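Local coordinates for protein hexameric cytochrome (Silicibacter pomeroyi, PDB 2OYY) that binds heme b through a tyrosine ligand to the iron within a hexameric, all-helical assembly, its physiological function being unknown, at residues P34-Q37 against V38-T41; Q65-A68 against A69-Y73. All blocks are in the same frame, centred on the assembly; numbering follows the deposited sequence.

Interaction 1 (P34-Q37 against V38-T41); sequences PDAQ and VRDT. With HEM (protoporphyrin IX containing Fe), chain J.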
ATOM      1  N   PRO A  34     -11.101  17.898  12.597  1.00  2.78           N
ATOM      2  CA  PRO A  34     -12.522  18.162  12.760  1.00  3.02           C
ATOM      3  C   PRO A  34     -12.946  19.591  12.417  1.00  3.53           C
ATOM      4  O   PRO A  34     -14.139  19.846  12.227  1.00  3.70           O
ATOM      5  CB  PRO A  34     -12.760  17.849  14.242  1.00  3.07           C
ATOM      6  CG  PRO A  34     -11.475  18.139  14.888  1.00  2.73           C
ATOM      7  CD  PRO A  34     -10.434  17.705  13.899  1.00  2.86           C
ATOM      8  N   ASP A  35     -11.985  20.509  12.341  1.00  3.86           N
ATOM      9  CA  ASP A  35     -12.277  21.881  11.959  1.00  4.21           C
ATOM     10  C   ASP A  35     -12.767  21.897  10.511  1.00  4.69           C
ATOM     11  O   ASP A  35     -11.964  21.849   9.577  1.00  5.27           O
ATOM     12  CB  ASP A  35     -11.034  22.764  12.138  1.00  4.18           C
ATOM     13  CG  ASP A  35     -11.294  24.239  11.811  1.00  4.34           C
ATOM     14  OD1 ASP A  35     -10.490  25.096  12.240  1.00  4.41           O
ATOM     15  OD2 ASP A  35     -12.286  24.548  11.120  1.00  4.52           O
ATOM     16  N   ALA A  36     -14.086  21.961  10.333  1.00  4.97           N
ATOM     17  CA  ALA A  36     -14.704  21.946   8.997  1.00  4.99           C
ATOM     18  C   ALA A  36     -14.322  23.143   8.144  1.00  4.83           C
ATOM     19  O   ALA A  36     -14.481  23.126   6.926  1.00  4.58           O
ATOM     20  CB  ALA A  36     -16.226  21.849   9.114  1.00  5.04           C
ATOM     21  N   GLN A  37     -13.838  24.192   8.794  1.00  5.12           N
ATOM     22  CA  GLN A  37     -13.431  25.385   8.076  1.00  5.39           C
ATOM     23  C   GLN A  37     -12.141  25.098   7.308  1.00  4.90           C
ATOM     24  O   GLN A  37     -12.005  25.475   6.136  1.00  5.27           O
ATOM     25  CB  GLN A  37     -13.268  26.566   9.030  1.00  5.69           C
ATOM     26  CG  GLN A  37     -13.027  27.888   8.319  1.00  7.98           C
ATOM     27  CD  GLN A  37     -12.425  28.937   9.236  1.00 10.05           C
ATOM     28  OE1 GLN A  37     -11.358  29.496   8.944  1.00 10.31           O
ATOM     29  NE2 GLN A  37     -13.096  29.197  10.362  1.00 10.96           N
ATOM     30  N   VAL A  38     -11.202  24.410   7.943  1.00  4.15           N
ATOM     31  CA  VAL A  38      -9.968  24.106   7.242  1.00  3.98           C
ATOM     32  C   VAL A  38     -10.162  22.944   6.270  1.00  3.96           C
ATOM     33  O   VAL A  38      -9.435  22.846   5.282  1.00  4.40           O
ATOM     34  CB  VAL A  38      -8.753  23.838   8.176  1.00  4.10           C
ATOM     35  CG1 VAL A  38      -8.933  24.523   9.542  1.00  3.64           C
ATOM     36  CG2 VAL A  38      -8.504  22.356   8.329  1.00  3.38           C
ATOM     37  N   ARG A  39     -11.141  22.080   6.535  1.00  3.57           N
ATOM     38  CA  ARG A  39     -11.444  20.978   5.623  1.00  3.39           C
ATOM     39  C   ARG A  39     -11.962  21.495   4.294  1.00  3.45           C
ATOM     40  O   ARG A  39     -11.737  20.875   3.263  1.00  4.07           O
ATOM     41  CB  ARG A  39     -12.430  19.984   6.236  1.00  2.83           C
ATOM     42  CG  ARG A  39     -11.829  19.154   7.350  1.00  2.83           C
ATOM     43  CD  ARG A  39     -12.534  17.797   7.545  1.00  2.00           C
ATOM     44  NE  ARG A  39     -13.981  17.944   7.631  1.00  2.00           N
ATOM     45  CZ  ARG A  39     -14.637  18.504   8.644  1.00  2.00           C
ATOM     46  NH1 ARG A  39     -13.987  18.985   9.696  1.00  2.80           N
ATOM     47  NH2 ARG A  39     -15.952  18.586   8.609  1.00  2.00           N
ATOM     48  N   ASP A  40     -12.641  22.635   4.322  1.00  3.84           N
ATOM     49  CA  ASP A  40     -13.106  23.304   3.103  1.00  4.47           C
ATOM     50  C   ASP A  40     -11.964  23.943   2.327  1.00  4.32           C
ATOM     51  O   ASP A  40     -11.913  23.860   1.101  1.00  4.59           O
ATOM     52  CB  ASP A  40     -14.129  24.388   3.440  1.00  4.89           C
ATOM     53  CG  ASP A  40     -15.515  23.831   3.641  1.00  6.25           C
ATOM     54  OD1 ASP A  40     -15.933  22.970   2.827  1.00  7.69           O
ATOM     55  OD2 ASP A  40     -16.183  24.256   4.615  1.00  7.69           O
ATOM     56  N   THR A  41     -11.054  24.589   3.047  1.00  3.97           N
ATOM     57  CA  THR A  41      -9.926  25.242   2.405  1.00  3.77           C
ATOM     58  C   THR A  41      -9.012  24.230   1.713  1.00  3.22           C
ATOM     59  O   THR A  41      -8.422  24.539   0.685  1.00  3.54           O
ATOM     60  CB  THR A  41      -9.125  26.136   3.398  1.00  3.91           C
ATOM     61  OG1 THR A  41      -9.972  27.182   3.891  1.00  3.85           O
ATOM     62  CG2 THR A  41      -7.910  26.776   2.705  1.00  4.07           C
TER
HETATM   63  CHA HEM J 201     -16.066  16.087  -0.789  1.00  2.00           C
HETATM   64  CHB HEM J 201     -13.995  11.773  -1.069  1.00  2.00           C
HETATM   65  CHC HEM J 201     -10.232  13.407   1.471  1.00  2.00           C
HETATM   66  CHD HEM J 201     -12.533  17.603   2.211  1.00  2.00           C
HETATM   67  C1A HEM J 201     -15.837  14.780  -1.109  1.00  2.00           C
HETATM   68  C2A HEM J 201     -16.712  13.937  -1.904  1.00  2.00           C
HETATM   69  C3A HEM J 201     -16.136  12.733  -1.986  1.00  2.00           C
HETATM   70  C4A HEM J 201     -14.889  12.793  -1.240  1.00  2.00           C
HETATM   71  CMA HEM J 201     -16.671  11.487  -2.728  1.00  2.00           C
HETATM   72  CAA HEM J 201     -18.052  14.392  -2.535  1.00  2.00           C
HETATM   73  CBA HEM J 201     -17.785  15.248  -3.785  1.00  2.81           C
HETATM   74  CGA HEM J 201     -19.083  15.719  -4.409  1.00  4.36           C
HETATM   75  O1A HEM J 201     -20.052  14.925  -4.521  1.00  5.19           O
HETATM   76  O2A HEM J 201     -19.161  16.906  -4.798  1.00  4.54           O
HETATM   77  C1B HEM J 201     -12.802  11.839  -0.390  1.00  2.00           C
HETATM   78  C2B HEM J 201     -11.909  10.725  -0.189  1.00  2.00           C
HETATM   79  C3B HEM J 201     -10.856  11.170   0.514  1.00  2.00           C
HETATM   80  C4B HEM J 201     -11.071  12.577   0.778  1.00  2.00           C
HETATM   81  CMB HEM J 201     -12.166   9.290  -0.711  1.00  2.00           C
HETATM   82  CAB HEM J 201      -9.628  10.346   0.967  1.00  2.00           C
HETATM   83  CBB HEM J 201      -9.417  10.102   2.265  1.00  2.00           C
HETATM   84  C1C HEM J 201     -10.526  14.692   1.870  1.00  2.00           C
HETATM   85  C2C HEM J 201      -9.642  15.553   2.615  1.00  2.00           C
HETATM   86  C3C HEM J 201     -10.272  16.715   2.829  1.00  2.00           C
HETATM   87  C4C HEM J 201     -11.581  16.619   2.221  1.00  2.00           C
HETATM   88  CMC HEM J 201      -8.222  15.147   3.059  1.00  2.00           C
HETATM   89  CAC HEM J 201      -9.732  17.961   3.552  1.00  2.00           C
HETATM   90  CBC HEM J 201      -9.487  17.953   4.850  1.00  2.00           C
HETATM   91  C1D HEM J 201     -13.698  17.575   1.478  1.00  2.00           C
HETATM   92  C2D HEM J 201     -14.684  18.630   1.470  1.00  2.00           C
HETATM   93  C3D HEM J 201     -15.768  18.146   0.551  1.00  2.00           C
HETATM   94  C4D HEM J 201     -15.341  16.858   0.078  1.00  2.00           C
HETATM   95  CMD HEM J 201     -14.685  19.967   2.227  1.00  2.00           C
HETATM   96  CAD HEM J 201     -17.049  18.922   0.187  1.00  4.69           C
HETATM   97  CBD HEM J 201     -16.655  19.693  -1.073  1.00  9.48           C
HETATM   98  CGD HEM J 201     -17.776  20.535  -1.603  1.00 12.52           C
HETATM   99  O1D HEM J 201     -18.116  21.526  -0.899  1.00 14.38           O
HETATM  100  O2D HEM J 201     -18.295  20.214  -2.716  1.00 13.11           O
HETATM  101  NA  HEM J 201     -14.733  14.052  -0.727  1.00  2.00           N
HETATM  102  NB  HEM J 201     -12.259  12.957   0.213  1.00  2.00           N
HETATM  103  NC  HEM J 201     -11.709  15.375   1.640  1.00  2.00           N
HETATM  104  ND  HEM J 201     -14.117  16.542   0.640  1.00  2.00           N
HETATM  105 FE   HEM J 201     -13.119  14.746   0.252  1.00  2.00          FE
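Arg39 reaches back along the first turn of helix 36-46 and sets its guanidinium beside the peptide that leads into it. NH1 lies 2.7 Å from Pro34 O, which sits at the guanidinium edge near its plane; the N-H···O angle of 136° makes this a weak hydrogen bond, and the same nitrogen also bonds the carbonyl of Gln33. A bend at chi3 (-50°) brings the group back over Ala36, whose CA lies against one guanidinium face while its CB packs 3.3 Å from Arg39 NH2.

Asp35 is the N-cap. Its CG stands anti to the backbone N (chi1 -177°), which lets OD2 accept from Gln37 N at 2.8 Å, on the anti side of the carboxylate, and more weakly from Val38 N at 3.4 Å. Two amides of the opening turn thus find an acceptor, and the negative charge there would probably suit the positive end of the helix dipole. Backbone bonds take over from Arg39 N to Asp35 O (3.2 Å) and from Asp40 N to Ala36 O (3.2 Å).

Val38 sets its CG1 methyl against the Asp35 carboxylate in van der Waals contact, the two side chains crossing at about a right angle. On the heme side, Asp40 OD1 comes within 3.3 Å of the methyl carbon CMD of the heme, and Arg39 CG packs 3.6 Å from heme CBC.

The segment lies where the chain passes from helix 14-32 into helix 36-46, with one heme against Arg39 and Asp40, another touching Pro34, and Glu47 of a neighbouring subunit packing on Val38.

Interaction 2 (Q65-A68 against A69-Y73); sequences QTIA and AANDY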
ATOM      1  N   GLN A  65     -11.310  -3.112  -0.192  1.00  2.00           N
ATOM      2  CA  GLN A  65     -10.780  -4.461  -0.055  1.00  2.00           C
ATOM      3  C   GLN A  65     -11.286  -5.069   1.244  1.00  2.02           C
ATOM      4  O   GLN A  65     -11.668  -6.248   1.283  1.00  2.00           O
ATOM      5  CB  GLN A  65      -9.256  -4.413  -0.096  1.00  2.00           C
ATOM      6  CG  GLN A  65      -8.524  -5.727  -0.307  1.00  2.01           C
ATOM      7  CD  GLN A  65      -7.091  -5.458  -0.746  1.00  3.17           C
ATOM      8  OE1 GLN A  65      -6.828  -5.328  -1.949  1.00  4.60           O
ATOM      9  NE2 GLN A  65      -6.169  -5.311   0.224  1.00  2.00           N
ATOM     10  N   THR A  66     -11.322  -4.240   2.290  1.00  2.40           N
ATOM     11  CA  THR A  66     -11.778  -4.658   3.612  1.00  2.73           C
ATOM     12  C   THR A  66     -13.273  -4.926   3.645  1.00  2.96           C
ATOM     13  O   THR A  66     -13.708  -5.902   4.252  1.00  3.60           O
ATOM     14  CB  THR A  66     -11.434  -3.594   4.687  1.00  3.03           C
ATOM     15  OG1 THR A  66     -10.070  -3.177   4.529  1.00  3.52           O
ATOM     16  CG2 THR A  66     -11.667  -4.142   6.114  1.00  2.00           C
ATOM     17  N   ILE A  67     -14.063  -4.067   3.004  1.00  3.00           N
ATOM     18  CA  ILE A  67     -15.513  -4.264   3.001  1.00  3.08           C
ATOM     19  C   ILE A  67     -16.030  -5.314   1.994  1.00  2.97           C
ATOM     20  O   ILE A  67     -17.094  -5.902   2.184  1.00  3.02           O
ATOM     21  CB  ILE A  67     -16.314  -2.932   2.944  1.00  2.79           C
ATOM     22  CG1 ILE A  67     -17.441  -3.046   1.937  1.00  2.59           C
ATOM     23  CG2 ILE A  67     -15.428  -1.778   2.577  1.00  4.22           C
ATOM     24  CD1 ILE A  67     -18.685  -2.481   2.425  1.00  4.37           C
ATOM     25  N   ALA A  68     -15.289  -5.540   0.923  1.00  3.01           N
ATOM     26  CA  ALA A  68     -15.649  -6.594   0.000  1.00  3.21           C
ATOM     27  C   ALA A  68     -15.539  -7.918   0.737  1.00  3.51           C
ATOM     28  O   ALA A  68     -16.449  -8.756   0.670  1.00  3.71           O
ATOM     29  CB  ALA A  68     -14.738  -6.572  -1.221  1.00  3.40           C
ATOM     30  N   ALA A  69     -14.434  -8.085   1.463  1.00  3.51           N
ATOM     31  CA  ALA A  69     -14.197  -9.284   2.250  1.00  3.89           C
ATOM     32  C   ALA A  69     -15.236  -9.405   3.342  1.00  4.10           C
ATOM     33  O   ALA A  69     -15.666 -10.506   3.664  1.00  4.12           O
ATOM     34  CB  ALA A  69     -12.778  -9.280   2.855  1.00  3.82           C
ATOM     35  N   ALA A  70     -15.646  -8.275   3.910  1.00  4.23           N
ATOM     36  CA  ALA A  70     -16.674  -8.315   4.948  1.00  4.75           C
ATOM     37  C   ALA A  70     -17.974  -8.920   4.401  1.00  4.72           C
ATOM     38  O   ALA A  70     -18.680  -9.637   5.098  1.00  4.83           O
ATOM     39  CB  ALA A  70     -16.905  -6.926   5.541  1.00  4.31           C
ATOM     40  N   ASN A  71     -18.262  -8.646   3.136  1.00  5.13           N
ATOM     41  CA  ASN A  71     -19.462  -9.158   2.477  1.00  5.49           C
ATOM     42  C   ASN A  71     -19.248 -10.450   1.689  1.00  5.74           C
ATOM     43  O   ASN A  71     -20.097 -10.822   0.882  1.00  6.06           O
ATOM     44  CB  ASN A  71     -20.049  -8.086   1.552  1.00  5.14           C
ATOM     45  CG  ASN A  71     -20.531  -6.887   2.308  1.00  5.03           C
ATOM     46  OD1 ASN A  71     -19.772  -5.942   2.564  1.00  5.25           O
ATOM     47  ND2 ASN A  71     -21.799  -6.918   2.696  1.00  4.06           N
ATOM     48  N   ASP A  72     -18.127 -11.129   1.931  1.00  6.06           N
ATOM     49  CA  ASP A  72     -17.757 -12.323   1.175  1.00  6.15           C
ATOM     50  C   ASP A  72     -17.946 -12.038  -0.316  1.00  5.79           C
ATOM     51  O   ASP A  72     -18.466 -12.876  -1.069  1.00  5.37           O
ATOM     52  CB  ASP A  72     -18.585 -13.536   1.628  1.00  6.87           C
ATOM     53  CG  ASP A  72     -18.252 -14.800   0.847  1.00  8.85           C
ATOM     54  OD1 ASP A  72     -19.094 -15.727   0.822  1.00  9.64           O
ATOM     55  OD2 ASP A  72     -17.149 -14.860   0.243  1.00 10.80           O
ATOM     56  N   TYR A  73     -17.556 -10.819  -0.706  1.00  5.18           N
ATOM     57  CA  TYR A  73     -17.564 -10.361  -2.099  1.00  4.50           C
ATOM     58  C   TYR A  73     -18.941 -10.398  -2.770  1.00  4.61           C
ATOM     59  O   TYR A  73     -19.052 -10.594  -3.989  1.00  4.62           O
ATOM     60  CB  TYR A  73     -16.516 -11.132  -2.911  1.00  3.96           C
ATOM     61  CG  TYR A  73     -15.139 -11.112  -2.272  1.00  3.40           C
ATOM     62  CD1 TYR A  73     -14.300  -9.993  -2.395  1.00  2.51           C
ATOM     63  CD2 TYR A  73     -14.669 -12.208  -1.547  1.00  2.36           C
ATOM     64  CE1 TYR A  73     -13.055  -9.968  -1.808  1.00  2.00           C
ATOM     65  CE2 TYR A  73     -13.417 -12.194  -0.957  1.00  2.00           C
ATOM     66  CZ  TYR A  73     -12.624 -11.071  -1.089  1.00  2.18           C
ATOM     67  OH  TYR A  73     -11.390 -11.047  -0.501  1.00  2.98           O
TER
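A Schellman motif ends helix 50-70, closing it between Ala68 and Tyr73. Tyr73 N donates to Ala68 O at 2.7 Å with an N-H···O angle of 158°, and Asp72 N to Ala69 O at 3.1 Å. Asp72, with positive phi (47°), is the C-prime residue that turns the chain back across the helix end. Asn71 N still bonds Ile67 O at 3.1 Å, and Ala68 O receives two amides, from Tyr73 and, weakly, from Asn71.

The reversal carries the Tyr73 side chain back along the helix. With CG anti to its own carbonyl carbon (chi1 -52°), CD1 packs 3.6 Å from Ala68 CB; Ala68 O lies over one ring face, 3.9 Å above the plane and offset toward the rim, and Ala69 CA is over that same face. Cutting the ring back to an alanine is likely to strip Ala68 CB and Ala68 O of the aromatic surface lying against them and to open a gap toward Ala70 of another subunit, on which the ring also packs. Further into the helix, Ala70 N bonds Thr66 O at 3.1 Å. Ile67 and Asn71 run side by side, and Trp74 touches both Ile67 and Ala68.

In the fold
Interaction 1 comes first along the chain, at the start of helix 36-46, and interaction 2 follows at the end of helix 50-70, the next helix. Their centres are 31 Å apart and their nearest atoms about 20 Å, on opposite sides of the chain's centre, so the two do not touch. One is the opening of a helix, the other the close of one. Residues 34-41 border two hemes and also touch one other subunit, whereas 65-73 lie away from the heme pockets, the side chain of Ile67 about 12 Å from a heme, and meet two subunits, which is consistent with this helix end contributing mainly to hexamer packing.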